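Local coordinates for protein putative DD-carboxypeptidase TP_0574 (Treponema pallidum, PDB 1O75) that binds penicillin and shows zinc-dependent carboxypeptidase activity on synthetic depsipeptides, possibly lowering peptidoglycan cross-linking as a membrane lipoprotein of the syphilis spirochaete, at residues 8-13 with 159-164; 44-49 with 302-307; 76-81 with 142-147; 108-113 with 123-128. The protein carries 2 engineered substitutions. All coordinates share one frame; numbering follows the deposited sequence.

Interaction 1: 8-13 with 159-164; sequences TSYGYA and PVAVPH. Engineered in segment 8-13: Ser9 (natural residue His).
Ser9 and Val162 face each other as an antiparallel hydrogen-bonded pair, and two residues further along, Gly11 and Val160 form another such pair. Each pair closes a ring of two backbone bonds: Val162 N gives to Ser9 O at 2.8 Å, and Val160 N gives to Gly11 O at 2.8 Å. The return bonds are a little longer, with Gly11 N to Val160 O at 3.2 Å. Ser9, engineered in place of histidine, adds a weak bond from OG to Val162 O, 3.3 Å, because its chi1 of 49° sets OG between the backbone N and the carbonyl carbon. The same carbonyls also receive CA-H...O contacts from the non-hydrogen-bonded residues, such as Pro159 CA to Gly11 O at 3.4 Å.

The apolar contacts divide between the two faces of the sheet. On the face of Thr8, Tyr10 and Tyr12, the Tyr10 ring brings CE2 to Ala161 CB at 3.7 Å, while Tyr12 lays CD1 and CE1 obliquely against the Pro159 ring. On the face of Ser9 and Val162, Val160 turns CG2 to Ala13 CB at 3.7 Å, and helix 167-173 covers this side through Ala170 on Val162.

Strand 8-13 pairs with 177-178 along its other edge, and 159-163 runs parallel to 190-194, so this is an interior antiparallel pair of a mixed beta sheet.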
loop_
_atom_site.group_PDB
_atom_site.type_symbol
_atom_site.label_atom_id
_atom_site.label_comp_id
_atom_site.label_asym_id
_atom_site.label_seq_id
_atom_site.Cartn_x
_atom_site.Cartn_y
_atom_site.Cartn_z
ATOM N N THR B 8 39.880 1.690 -26.223
ATOM C CA THR B 8 38.545 1.213 -25.882
ATOM C C THR B 8 37.776 2.374 -25.262
ATOM O O THR B 8 38.287 3.038 -24.357
ATOM C CB THR B 8 38.608 0.065 -24.844
ATOM O OG1 THR B 8 39.230 -1.085 -25.432
ATOM C CG2 THR B 8 37.205 -0.303 -24.359
ATOM N N SER B 9 36.563 2.630 -25.751
ATOM C CA SER B 9 35.746 3.709 -25.196
ATOM C C SER B 9 34.667 3.150 -24.259
ATOM O O SER B 9 34.152 2.049 -24.466
ATOM C CB SER B 9 35.108 4.528 -26.314
ATOM O OG SER B 9 34.492 3.690 -27.267
ATOM N N TYR B 10 34.333 3.924 -23.234
ATOM C CA TYR B 10 33.357 3.517 -22.238
ATOM C C TYR B 10 32.154 4.449 -22.148
ATOM O O TYR B 10 32.299 5.664 -22.226
ATOM C CB TYR B 10 34.035 3.424 -20.873
ATOM C CG TYR B 10 35.174 2.424 -20.831
ATOM C CD1 TYR B 10 36.472 2.788 -21.202
ATOM C CD2 TYR B 10 34.952 1.110 -20.424
ATOM C CE1 TYR B 10 37.519 1.867 -21.159
ATOM C CE2 TYR B 10 35.983 0.183 -20.377
ATOM C CZ TYR B 10 37.261 0.565 -20.743
ATOM O OH TYR B 10 38.272 -0.359 -20.689
ATOM N N GLY B 11 30.970 3.865 -21.982
ATOM C CA GLY B 11 29.760 4.654 -21.880
ATOM C C GLY B 11 28.514 3.786 -21.780
ATOM O O GLY B 11 28.573 2.628 -21.336
ATOM N N TYR B 12 27.384 4.353 -22.189
ATOM C CA TYR B 12 26.110 3.654 -22.157
ATOM C C TYR B 12 25.602 3.401 -23.554
ATOM O O TYR B 12 25.821 4.201 -24.468
ATOM C CB TYR B 12 25.070 4.470 -21.379
ATOM C CG TYR B 12 25.302 4.475 -19.885
ATOM C CD1 TYR B 12 25.152 3.310 -19.138
ATOM C CD2 TYR B 12 25.685 5.644 -19.218
ATOM C CE1 TYR B 12 25.377 3.303 -17.762
ATOM C CE2 TYR B 12 25.916 5.647 -17.842
ATOM C CZ TYR B 12 25.760 4.472 -17.119
ATOM O OH TYR B 12 26.003 4.451 -15.762
ATOM N N ALA B 13 24.907 2.282 -23.711
ATOM C CA ALA B 13 24.342 1.904 -24.994
ATOM C C ALA B 13 22.951 1.328 -24.764
ATOM O O ALA B 13 22.647 0.822 -23.685
ATOM C CB ALA B 13 25.233 0.873 -25.688
ATOM N N PRO B 159 25.860 -0.205 -19.316
ATOM C CA PRO B 159 27.270 0.198 -19.342
ATOM C C PRO B 159 28.079 -0.734 -20.246
ATOM O O PRO B 159 28.079 -1.965 -20.068
ATOM C CB PRO B 159 27.685 0.119 -17.877
ATOM C CG PRO B 159 26.822 -0.991 -17.341
ATOM C CD PRO B 159 25.482 -0.730 -17.993
ATOM N N VAL B 160 28.754 -0.152 -21.235
ATOM C CA VAL B 160 29.539 -0.959 -22.160
ATOM C C VAL B 160 30.967 -0.477 -22.411
ATOM O O VAL B 160 31.321 0.680 -22.127
ATOM C CB VAL B 160 28.838 -1.085 -23.541
ATOM C CG1 VAL B 160 27.546 -1.889 -23.410
ATOM C CG2 VAL B 160 28.547 0.309 -24.125
ATOM N N ALA B 161 31.781 -1.403 -22.917
ATOM C CA ALA B 161 33.173 -1.146 -23.302
ATOM C C ALA B 161 33.124 -1.432 -24.791
ATOM O O ALA B 161 32.728 -2.527 -25.199
ATOM C CB ALA B 161 34.125 -2.111 -22.610
ATOM N N VAL B 162 33.497 -0.445 -25.602
ATOM C CA VAL B 162 33.443 -0.576 -27.052
ATOM C C VAL B 162 34.830 -0.458 -27.681
ATOM O O VAL B 162 35.510 0.555 -27.514
ATOM C CB VAL B 162 32.530 0.524 -27.673
ATOM C CG1 VAL B 162 32.493 0.400 -29.193
ATOM C CG2 VAL B 162 31.124 0.417 -27.100
ATOM N N PRO B 163 35.264 -1.500 -28.407
ATOM C CA PRO B 163 36.582 -1.463 -29.047
ATOM C C PRO B 163 36.565 -0.385 -30.124
ATOM O O PRO B 163 35.550 -0.178 -30.787
ATOM C CB PRO B 163 36.724 -2.865 -29.646
ATOM C CG PRO B 163 35.777 -3.707 -28.819
ATOM C CD PRO B 163 34.597 -2.788 -28.658
ATOM N N HIS B 164 37.693 0.292 -30.291
ATOM C CA HIS B 164 37.817 1.350 -31.285
ATOM C C HIS B 164 37.195 1.012 -32.642
ATOM O O HIS B 164 36.426 1.795 -33.187
ATOM C CB HIS B 164 39.293 1.702 -31.483
ATOM C CG HIS B 164 39.509 2.836 -32.432
ATOM N ND1 HIS B 164 39.225 4.143 -32.102
ATOM C CD2 HIS B 164 39.923 2.852 -33.721
ATOM C CE1 HIS B 164 39.451 4.916 -33.149
ATOM N NE2 HIS B 164 39.874 4.157 -34.145
#

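Interaction 2: 44-49 with 302-307; sequences DLDAGM and FDRFKG
Asp46 O is gripped by both terminal nitrogens of Arg304. NH2 lies 3.0 Å from Asp46 O and nearly in line with the carbonyl; NH1, also 3.0 Å from Asp46 O, comes from above the carbonyl plane. The oxygen sits only 9° out of the guanidinium plane, so the end-on grip fixes the rotation of that group. NH1 adds a weak bond to Gly48 O, whose firmer donor is Arg304 N at 3.1 Å. Ala47 O is taken by Asp303 N at 2.8 Å, in a nearly straight bond. Three successive carbonyls, from Asp46 to Gly48, thus find donors on residues 303 and 304.

The charged ends look mainly outside the pair. Asp46 OD1 makes a long salt bridge to Arg304 NH1, 3.5 Å, with carboxylate and guanidinium planes 55° apart, whereas OD2 pairs with Lys279. Arg304 NH2 has a second partner in Asp283. This alternation of charges probably keeps both groups ionised.

The Phe302 ring packs against the inverse gamma turn centred on Asp46. Ala47 CA rests over the ring face in a CH-pi contact, 3.8 Å from the Phe302 centroid, and Asp46 O stands over that face towards the rim. Leu45 CB comes in at CZ. Farther along, Met49, bent at chi2 and chi3, lays SD against Asp303 CB at 3.6 Å.

The contact thus ties the loop between helix 17-25 and strand 53-56 to the loop between strands 293-298 and 311-319, whose short 3-10 segment carries Asp303 and Arg304.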
loop_
_atom_site.group_PDB
_atom_site.type_symbol
_atom_site.label_atom_id
_atom_site.label_comp_id
_atom_site.label_asym_id
_atom_site.label_seq_id
_atom_site.Cartn_x
_atom_site.Cartn_y
_atom_site.Cartn_z
ATOM N N ASP B 44 -3.863 -11.445 -21.723
ATOM C CA ASP B 44 -2.745 -12.244 -22.227
ATOM C C ASP B 44 -1.504 -12.073 -21.362
ATOM O O ASP B 44 -1.271 -11.004 -20.802
ATOM C CB ASP B 44 -2.351 -11.816 -23.638
ATOM C CG ASP B 44 -3.217 -12.435 -24.701
ATOM O OD1 ASP B 44 -4.093 -13.252 -24.341
ATOM O OD2 ASP B 44 -3.008 -12.101 -25.897
ATOM N N LEU B 45 -0.706 -13.128 -21.263
ATOM C CA LEU B 45 0.536 -13.047 -20.519
ATOM C C LEU B 45 1.613 -13.001 -21.592
ATOM O O LEU B 45 1.376 -13.439 -22.717
ATOM C CB LEU B 45 0.712 -14.280 -19.636
ATOM C CG LEU B 45 -0.349 -14.427 -18.549
ATOM C CD1 LEU B 45 -0.109 -15.693 -17.746
ATOM C CD2 LEU B 45 -0.329 -13.183 -17.650
ATOM N N ASP B 46 2.774 -12.439 -21.268
ATOM C CA ASP B 46 3.897 -12.395 -22.214
ATOM C C ASP B 46 4.612 -13.712 -21.905
ATOM O O ASP B 46 5.536 -13.749 -21.101
ATOM C CB ASP B 46 4.829 -11.217 -21.908
ATOM C CG ASP B 46 6.082 -11.220 -22.776
ATOM O OD1 ASP B 46 6.327 -12.218 -23.498
ATOM O OD2 ASP B 46 6.830 -10.217 -22.737
ATOM N N ALA B 47 4.180 -14.784 -22.553
ATOM C CA ALA B 47 4.727 -16.107 -22.288
ATOM C C ALA B 47 5.825 -16.595 -23.219
ATOM O O ALA B 47 6.182 -17.768 -23.183
ATOM C CB ALA B 47 3.576 -17.119 -22.269
ATOM N N GLY B 48 6.375 -15.712 -24.037
ATOM C CA GLY B 48 7.409 -16.131 -24.964
ATOM C C GLY B 48 8.831 -15.972 -24.475
ATOM O O GLY B 48 9.137 -16.155 -23.291
ATOM N N MET B 49 9.702 -15.652 -25.418
ATOM C CA MET B 49 11.108 -15.449 -25.144
ATOM C C MET B 49 11.403 -13.976 -24.853
ATOM O O MET B 49 10.748 -13.393 -23.990
ATOM C CB MET B 49 11.938 -15.983 -26.318
ATOM C CG MET B 49 11.881 -17.538 -26.432
ATOM S SD MET B 49 12.602 -18.384 -24.950
ATOM C CE MET B 49 14.346 -18.029 -25.203
ATOM N N PHE B 302 6.333 -20.028 -19.139
ATOM C CA PHE B 302 6.817 -19.098 -20.157
ATOM C C PHE B 302 8.016 -19.708 -20.854
ATOM O O PHE B 302 8.817 -20.394 -20.226
ATOM C CB PHE B 302 7.245 -17.762 -19.538
ATOM C CG PHE B 302 6.102 -16.928 -18.975
ATOM C CD1 PHE B 302 4.766 -17.320 -19.121
ATOM C CD2 PHE B 302 6.379 -15.730 -18.315
ATOM C CE1 PHE B 302 3.720 -16.519 -18.612
ATOM C CE2 PHE B 302 5.364 -14.929 -17.811
ATOM C CZ PHE B 302 4.021 -15.322 -17.957
ATOM N N ASP B 303 8.171 -19.449 -22.143
ATOM C CA ASP B 303 9.313 -20.020 -22.851
ATOM C C ASP B 303 10.657 -19.597 -22.274
ATOM O O ASP B 303 11.601 -20.400 -22.249
ATOM C CB ASP B 303 9.280 -19.660 -24.333
ATOM C CG ASP B 303 8.079 -20.251 -25.058
ATOM O OD1 ASP B 303 7.501 -21.253 -24.581
ATOM O OD2 ASP B 303 7.725 -19.700 -26.114
ATOM N N ARG B 304 10.766 -18.344 -21.808
ATOM C CA ARG B 304 12.042 -17.899 -21.262
ATOM C C ARG B 304 12.384 -18.537 -19.922
ATOM O O ARG B 304 13.484 -18.336 -19.408
ATOM C CB ARG B 304 12.091 -16.366 -21.144
ATOM C CG ARG B 304 11.052 -15.711 -20.206
ATOM C CD ARG B 304 11.125 -14.144 -20.336
ATOM N NE ARG B 304 10.010 -13.504 -19.631
ATOM C CZ ARG B 304 8.765 -13.428 -20.106
ATOM N NH1 ARG B 304 8.481 -13.921 -21.300
ATOM N NH2 ARG B 304 7.777 -12.941 -19.352
ATOM N N PHE B 305 11.442 -19.281 -19.353
ATOM C CA PHE B 305 11.649 -19.977 -18.076
ATOM C C PHE B 305 11.502 -21.503 -18.248
ATOM O O PHE B 305 11.285 -22.237 -17.287
ATOM C CB PHE B 305 10.654 -19.474 -17.009
ATOM C CG PHE B 305 10.776 -17.993 -16.728
ATOM C CD1 PHE B 305 12.021 -17.432 -16.502
ATOM C CD2 PHE B 305 9.647 -17.166 -16.707
ATOM C CE1 PHE B 305 12.159 -16.048 -16.262
ATOM C CE2 PHE B 305 9.761 -15.779 -16.463
ATOM C CZ PHE B 305 11.017 -15.216 -16.244
ATOM N N LYS B 306 11.631 -21.962 -19.482
ATOM C CA LYS B 306 11.482 -23.380 -19.785
ATOM C C LYS B 306 12.349 -24.249 -18.871
ATOM O O LYS B 306 13.557 -24.058 -18.806
ATOM C CB LYS B 306 11.863 -23.641 -21.250
ATOM C CG LYS B 306 11.583 -25.072 -21.683
ATOM C CD LYS B 306 12.020 -25.345 -23.123
ATOM C CE LYS B 306 11.920 -26.842 -23.420
ATOM N NZ LYS B 306 12.092 -27.144 -24.871
ATOM N N GLY B 307 11.715 -25.176 -18.158
ATOM C CA GLY B 307 12.437 -26.075 -17.275
ATOM C C GLY B 307 12.427 -25.638 -15.824
ATOM O O GLY B 307 12.884 -26.372 -14.945
#

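Interaction 3: 76-81 with 142-147; sequences EKVLSK and SEEYKI
Glu144 O takes two donors: Val78 N at 3.0 Å, tilted from the carbonyl plane, and a water at 3.0 Å. The same water gives its other proton to Val78 O, bridging the two strands just where direct pairing stops. Before that point the pairing is regular, with Glu76 and Lys146 forming an antiparallel hydrogen-bonded pair in which Lys146 N reaches Glu76 O at 2.8 Å.

Beyond the corner at Leu79 the chain comes back within range through a side chain. Lys81, extended beyond CG, crosses Glu144 at about a right angle and sets NZ 2.7 Å from Glu144 OE2, on the syn lone pair; its bond to OE1 is weak. Glu144 is extended too, with CG anti to its backbone N (chi1 -173°), which carries the carboxylate across to the lysine. Ser137 OG also binds OE2 and helps hold it. Val78 CG2 packs beside the Glu144 stem, 4.0 Å from Glu144 CG.

On the face of Lys77 and Tyr145, the tyrosine presses CD1 against the backbone of Lys77, with Lys77 CB 3.7 Å from Tyr145 CE1. The Lys77 side chain runs past Glu143, its CE 3.2 Å from OE1, but the ammonium itself stays beyond salt-bridge range. On the opposite face Glu76 and Lys146 turn their charged ends to Ser387 and Ser375 of the second subunit.

The antiparallel strands, 126° between their directions, part where the chain turns at Leu79; there Leu79 and Ser80 form a classic beta bulge opposite Glu96 of strand 91-98, and Lys81 beyond it touches a bound xenon.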
loop_
_atom_site.group_PDB
_atom_site.type_symbol
_atom_site.label_atom_id
_atom_site.label_comp_id
_atom_site.label_asym_id
_atom_site.label_seq_id
_atom_site.Cartn_x
_atom_site.Cartn_y
_atom_site.Cartn_z
ATOM N N GLU B 76 -5.625 5.896 -28.242
ATOM C CA GLU B 76 -6.798 6.170 -29.071
ATOM C C GLU B 76 -7.211 7.623 -28.900
ATOM O O GLU B 76 -7.177 8.168 -27.786
ATOM C CB GLU B 76 -7.974 5.285 -28.673
ATOM C CG GLU B 76 -7.665 3.824 -28.662
ATOM C CD GLU B 76 -8.850 2.984 -28.260
ATOM O OE1 GLU B 76 -9.687 3.457 -27.460
ATOM O OE2 GLU B 76 -8.938 1.837 -28.731
ATOM N N LYS B 77 -7.617 8.245 -30.000
ATOM C CA LYS B 77 -8.024 9.644 -29.953
ATOM C C LYS B 77 -9.097 9.903 -28.914
ATOM O O LYS B 77 -10.106 9.195 -28.837
ATOM C CB LYS B 77 -8.537 10.118 -31.320
ATOM C CG LYS B 77 -8.849 11.619 -31.327
ATOM C CD LYS B 77 -9.640 11.995 -32.569
ATOM C CE LYS B 77 -10.097 13.441 -32.537
ATOM N NZ LYS B 77 -11.041 13.697 -33.681
ATOM N N VAL B 78 -8.856 10.920 -28.094
ATOM C CA VAL B 78 -9.816 11.305 -27.055
ATOM C C VAL B 78 -10.912 12.206 -27.652
ATOM O O VAL B 78 -10.598 13.189 -28.319
ATOM C CB VAL B 78 -9.112 12.095 -25.934
ATOM C CG1 VAL B 78 -10.141 12.722 -25.018
ATOM C CG2 VAL B 78 -8.182 11.154 -25.140
ATOM N N LEU B 79 -12.169 11.853 -27.390
ATOM C CA LEU B 79 -13.344 12.589 -27.847
ATOM C C LEU B 79 -13.898 13.425 -26.696
ATOM O O LEU B 79 -14.497 14.485 -26.906
ATOM C CB LEU B 79 -14.421 11.624 -28.346
ATOM C CG LEU B 79 -14.025 10.841 -29.599
ATOM C CD1 LEU B 79 -15.113 9.853 -29.932
ATOM C CD2 LEU B 79 -13.795 11.811 -30.767
ATOM N N SER B 80 -13.727 12.943 -25.468
ATOM C CA SER B 80 -14.178 13.728 -24.316
ATOM C C SER B 80 -13.556 13.189 -23.055
ATOM O O SER B 80 -13.141 12.031 -23.007
ATOM C CB SER B 80 -15.704 13.696 -24.172
ATOM O OG SER B 80 -16.146 12.480 -23.608
ATOM N N LYS B 81 -13.449 14.034 -22.044
ATOM C CA LYS B 81 -12.916 13.560 -20.786
ATOM C C LYS B 81 -13.448 14.403 -19.642
ATOM O O LYS B 81 -13.854 15.557 -19.842
ATOM C CB LYS B 81 -11.391 13.507 -20.811
ATOM C CG LYS B 81 -10.640 14.800 -20.899
ATOM C CD LYS B 81 -9.183 14.463 -20.608
ATOM C CE LYS B 81 -8.287 15.667 -20.532
ATOM N NZ LYS B 81 -6.879 15.248 -20.249
ATOM N N SER B 142 -0.787 18.634 -30.521
ATOM C CA SER B 142 -1.891 19.283 -29.832
ATOM C C SER B 142 -3.162 18.438 -29.699
ATOM O O SER B 142 -4.202 18.940 -29.262
ATOM C CB SER B 142 -2.219 20.601 -30.542
ATOM O OG SER B 142 -1.024 21.250 -30.956
ATOM N N GLU B 143 -3.106 17.174 -30.101
ATOM C CA GLU B 143 -4.264 16.294 -29.937
ATOM C C GLU B 143 -3.902 15.260 -28.865
ATOM O O GLU B 143 -2.745 14.856 -28.752
ATOM C CB GLU B 143 -4.618 15.578 -31.231
ATOM C CG GLU B 143 -5.418 16.410 -32.209
ATOM C CD GLU B 143 -6.202 15.536 -33.174
ATOM O OE1 GLU B 143 -7.249 14.979 -32.757
ATOM O OE2 GLU B 143 -5.761 15.396 -34.341
ATOM N N GLU B 144 -4.894 14.828 -28.099
ATOM C CA GLU B 144 -4.679 13.885 -27.006
ATOM C C GLU B 144 -5.170 12.477 -27.328
ATOM O O GLU B 144 -6.209 12.288 -27.967
ATOM C CB GLU B 144 -5.371 14.412 -25.737
ATOM C CG GLU B 144 -5.101 13.612 -24.462
ATOM C CD GLU B 144 -5.873 14.148 -23.265
ATOM O OE1 GLU B 144 -6.735 15.026 -23.463
ATOM O OE2 GLU B 144 -5.627 13.687 -22.131
ATOM N N TYR B 145 -4.411 11.487 -26.867
ATOM C CA TYR B 145 -4.744 10.085 -27.094
ATOM C C TYR B 145 -4.658 9.325 -25.782
ATOM O O TYR B 145 -3.711 9.507 -25.045
ATOM C CB TYR B 145 -3.753 9.480 -28.091
ATOM C CG TYR B 145 -3.844 10.074 -29.477
ATOM C CD1 TYR B 145 -4.715 9.541 -30.426
ATOM C CD2 TYR B 145 -3.078 11.184 -29.830
ATOM C CE1 TYR B 145 -4.823 10.097 -31.691
ATOM C CE2 TYR B 145 -3.180 11.751 -31.096
ATOM C CZ TYR B 145 -4.058 11.197 -32.017
ATOM O OH TYR B 145 -4.163 11.759 -33.266
ATOM N N LYS B 146 -5.651 8.490 -25.507
ATOM C CA LYS B 146 -5.679 7.683 -24.294
ATOM C C LYS B 146 -4.829 6.422 -24.520
ATOM O O LYS B 146 -5.100 5.635 -25.432
ATOM C CB LYS B 146 -7.109 7.265 -23.978
ATOM C CG LYS B 146 -7.264 6.311 -22.787
ATOM C CD LYS B 146 -8.728 5.973 -22.585
ATOM C CE LYS B 146 -8.962 4.557 -22.077
ATOM N NZ LYS B 146 -9.221 4.501 -20.609
ATOM N N ILE B 147 -3.808 6.243 -23.686
ATOM C CA ILE B 147 -2.921 5.081 -23.791
ATOM C C ILE B 147 -3.688 3.767 -23.730
ATOM O O ILE B 147 -4.535 3.573 -22.857
ATOM C CB ILE B 147 -1.861 5.121 -22.667
ATOM C CG1 ILE B 147 -0.930 6.306 -22.914
ATOM C CG2 ILE B 147 -1.075 3.769 -22.614
ATOM C CD1 ILE B 147 0.021 6.634 -21.767
HETATM O O HOH W 1 -8.390 14.187 -28.844
#

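Interaction 4: 108-113 with 123-128; sequences SASFQD and EAVEGA
Ser110 and Glu123 meet as an antiparallel hydrogen-bonded pair. Ser110 N gives to Glu123 O at 2.9 Å in an almost straight bond (177°), and Glu123 N returns one to Ser110 O at 3.0 Å.

Next to this pair sits Val125. Its CG2 lies beside Ser110 OG at 3.3 Å and touches Ser108 OG at 3.8 Å, so one methyl packs between two hydroxyls. Ser108 CB also meets Ala128 CB at 3.8 Å. Ser108 OG has its main polar partner in Lys156.

Waters fill in where the strands part. One accepts from Val125 N at 2.7 Å and lies within bonding distance of Ser108 O and Ala128 O. The other gives a proton to Ala124 O and also bonds Ser110 OG at 2.8 Å. Farther out, a type II turn from Val125 to Ala128, closed by Ala128 N on Val125 O, swings Ala128 back to Ser108.

The pair belongs to the hairpin of strands 101-114 and 120-124. Ala109 packs on Phe67, while Phe111, on the side away from 123-128, lies against Ile249 and Asp250 of helix 245-252.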
loop_
_atom_site.group_PDB
_atom_site.type_symbol
_atom_site.label_atom_id
_atom_site.label_comp_id
_atom_site.label_asym_id
_atom_site.label_seq_id
_atom_site.Cartn_x
_atom_site.Cartn_y
_atom_site.Cartn_z
ATOM N N SER B 108 9.798 8.645 -23.583
ATOM C CA SER B 108 11.141 8.610 -23.021
ATOM C C SER B 108 11.413 9.882 -22.246
ATOM O O SER B 108 11.030 10.972 -22.681
ATOM C CB SER B 108 12.157 8.448 -24.169
ATOM O OG SER B 108 13.491 8.314 -23.702
ATOM N N ALA B 109 12.052 9.756 -21.091
ATOM C CA ALA B 109 12.364 10.929 -20.313
ATOM C C ALA B 109 13.685 10.685 -19.629
ATOM O O ALA B 109 14.068 9.534 -19.421
ATOM C CB ALA B 109 11.267 11.200 -19.278
ATOM N N SER B 110 14.390 11.768 -19.308
ATOM C CA SER B 110 15.664 11.687 -18.623
ATOM C C SER B 110 15.448 12.152 -17.189
ATOM O O SER B 110 15.191 13.336 -16.931
ATOM C CB SER B 110 16.705 12.563 -19.318
ATOM O OG SER B 110 16.865 12.140 -20.668
ATOM N N PHE B 111 15.562 11.208 -16.261
ATOM C CA PHE B 111 15.367 11.482 -14.847
ATOM C C PHE B 111 16.419 12.436 -14.295
ATOM O O PHE B 111 17.616 12.222 -14.484
ATOM C CB PHE B 111 15.413 10.175 -14.043
ATOM C CG PHE B 111 15.373 10.386 -12.559
ATOM C CD1 PHE B 111 14.195 10.798 -11.936
ATOM C CD2 PHE B 111 16.519 10.210 -11.792
ATOM C CE1 PHE B 111 14.165 11.033 -10.559
ATOM C CE2 PHE B 111 16.510 10.441 -10.425
ATOM C CZ PHE B 111 15.326 10.856 -9.800
ATOM N N GLN B 112 15.968 13.469 -13.589
ATOM C CA GLN B 112 16.879 14.453 -12.989
ATOM C C GLN B 112 16.961 14.261 -11.476
ATOM O O GLN B 112 18.050 14.123 -10.929
ATOM C CB GLN B 112 16.427 15.899 -13.295
ATOM C CG GLN B 112 16.458 16.284 -14.773
ATOM C CD GLN B 112 17.790 15.957 -15.453
ATOM O OE1 GLN B 112 17.854 15.097 -16.344
ATOM N NE2 GLN B 112 18.858 16.637 -15.038
ATOM N N ASP B 113 15.820 14.245 -10.794
ATOM C CA ASP B 113 15.831 14.057 -9.348
ATOM C C ASP B 113 14.438 14.011 -8.736
ATOM O O ASP B 113 13.435 14.280 -9.406
ATOM C CB ASP B 113 16.628 15.191 -8.688
ATOM C CG ASP B 113 16.133 16.571 -9.113
ATOM O OD1 ASP B 113 15.046 16.979 -8.653
ATOM O OD2 ASP B 113 16.820 17.249 -9.919
ATOM N N GLU B 123 13.518 15.649 -17.751
ATOM C CA GLU B 123 13.400 16.446 -18.952
ATOM C C GLU B 123 13.090 15.558 -20.125
ATOM O O GLU B 123 13.339 14.346 -20.092
ATOM C CB GLU B 123 14.644 17.296 -19.211
ATOM C CG GLU B 123 15.974 16.641 -19.068
ATOM C CD GLU B 123 17.088 17.678 -19.172
ATOM O OE1 GLU B 123 17.155 18.358 -20.219
ATOM O OE2 GLU B 123 17.882 17.826 -18.214
ATOM N N ALA B 124 12.512 16.173 -21.147
ATOM C CA ALA B 124 12.106 15.492 -22.358
ATOM C C ALA B 124 13.297 15.022 -23.150
ATOM O O ALA B 124 14.426 15.454 -22.921
ATOM C CB ALA B 124 11.232 16.414 -23.224
ATOM N N VAL B 125 13.011 14.133 -24.094
ATOM C CA VAL B 125 14.015 13.548 -24.955
ATOM C C VAL B 125 13.581 13.729 -26.406
ATOM O O VAL B 125 12.441 13.434 -26.777
ATOM C CB VAL B 125 14.183 12.025 -24.664
ATOM C CG1 VAL B 125 15.041 11.374 -25.748
ATOM C CG2 VAL B 125 14.830 11.819 -23.301
ATOM N N GLU B 126 14.510 14.226 -27.214
ATOM C CA GLU B 126 14.279 14.459 -28.631
ATOM C C GLU B 126 13.648 13.247 -29.317
ATOM O O GLU B 126 14.156 12.129 -29.202
ATOM C CB GLU B 126 15.626 14.778 -29.291
ATOM C CG GLU B 126 15.618 14.797 -30.812
ATOM C CD GLU B 126 14.763 15.913 -31.373
ATOM O OE1 GLU B 126 14.823 17.033 -30.814
ATOM O OE2 GLU B 126 14.045 15.674 -32.374
ATOM N N GLY B 127 12.542 13.463 -30.021
ATOM C CA GLY B 127 11.908 12.370 -30.744
ATOM C C GLY B 127 10.904 11.539 -29.970
ATOM O O GLY B 127 10.353 10.565 -30.494
ATOM N N ALA B 128 10.640 11.922 -28.729
ATOM C CA ALA B 128 9.691 11.158 -27.930
ATOM C C ALA B 128 8.900 12.050 -26.989
ATOM O O ALA B 128 9.341 13.149 -26.668
ATOM C CB ALA B 128 10.453 10.111 -27.112
HETATM O O HOH W 2 10.522 13.207 -24.154
HETATM O O HOH W 3 16.627 14.444 -22.188
#

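From the N terminus, strand 8-16 waits for its partner until residues 159-164, so interaction 1 closes a loop of 145 residues. Interactions 3 and 4 nest inside it, and 4, a local hairpin closure, nests in turn inside 3. All three belong to one mixed sheet, and long strand 143-163 carries interaction 3 near its start and interaction 1 at its end, with centres about 41 Å apart. Interaction 2 also encloses 3 and 4 but crosses interaction 1: it opens at 44-49 and closes only at 302-307, tying a loop of the N-terminal Tp47 domain a to one of domain C. None of the four contacts touches another.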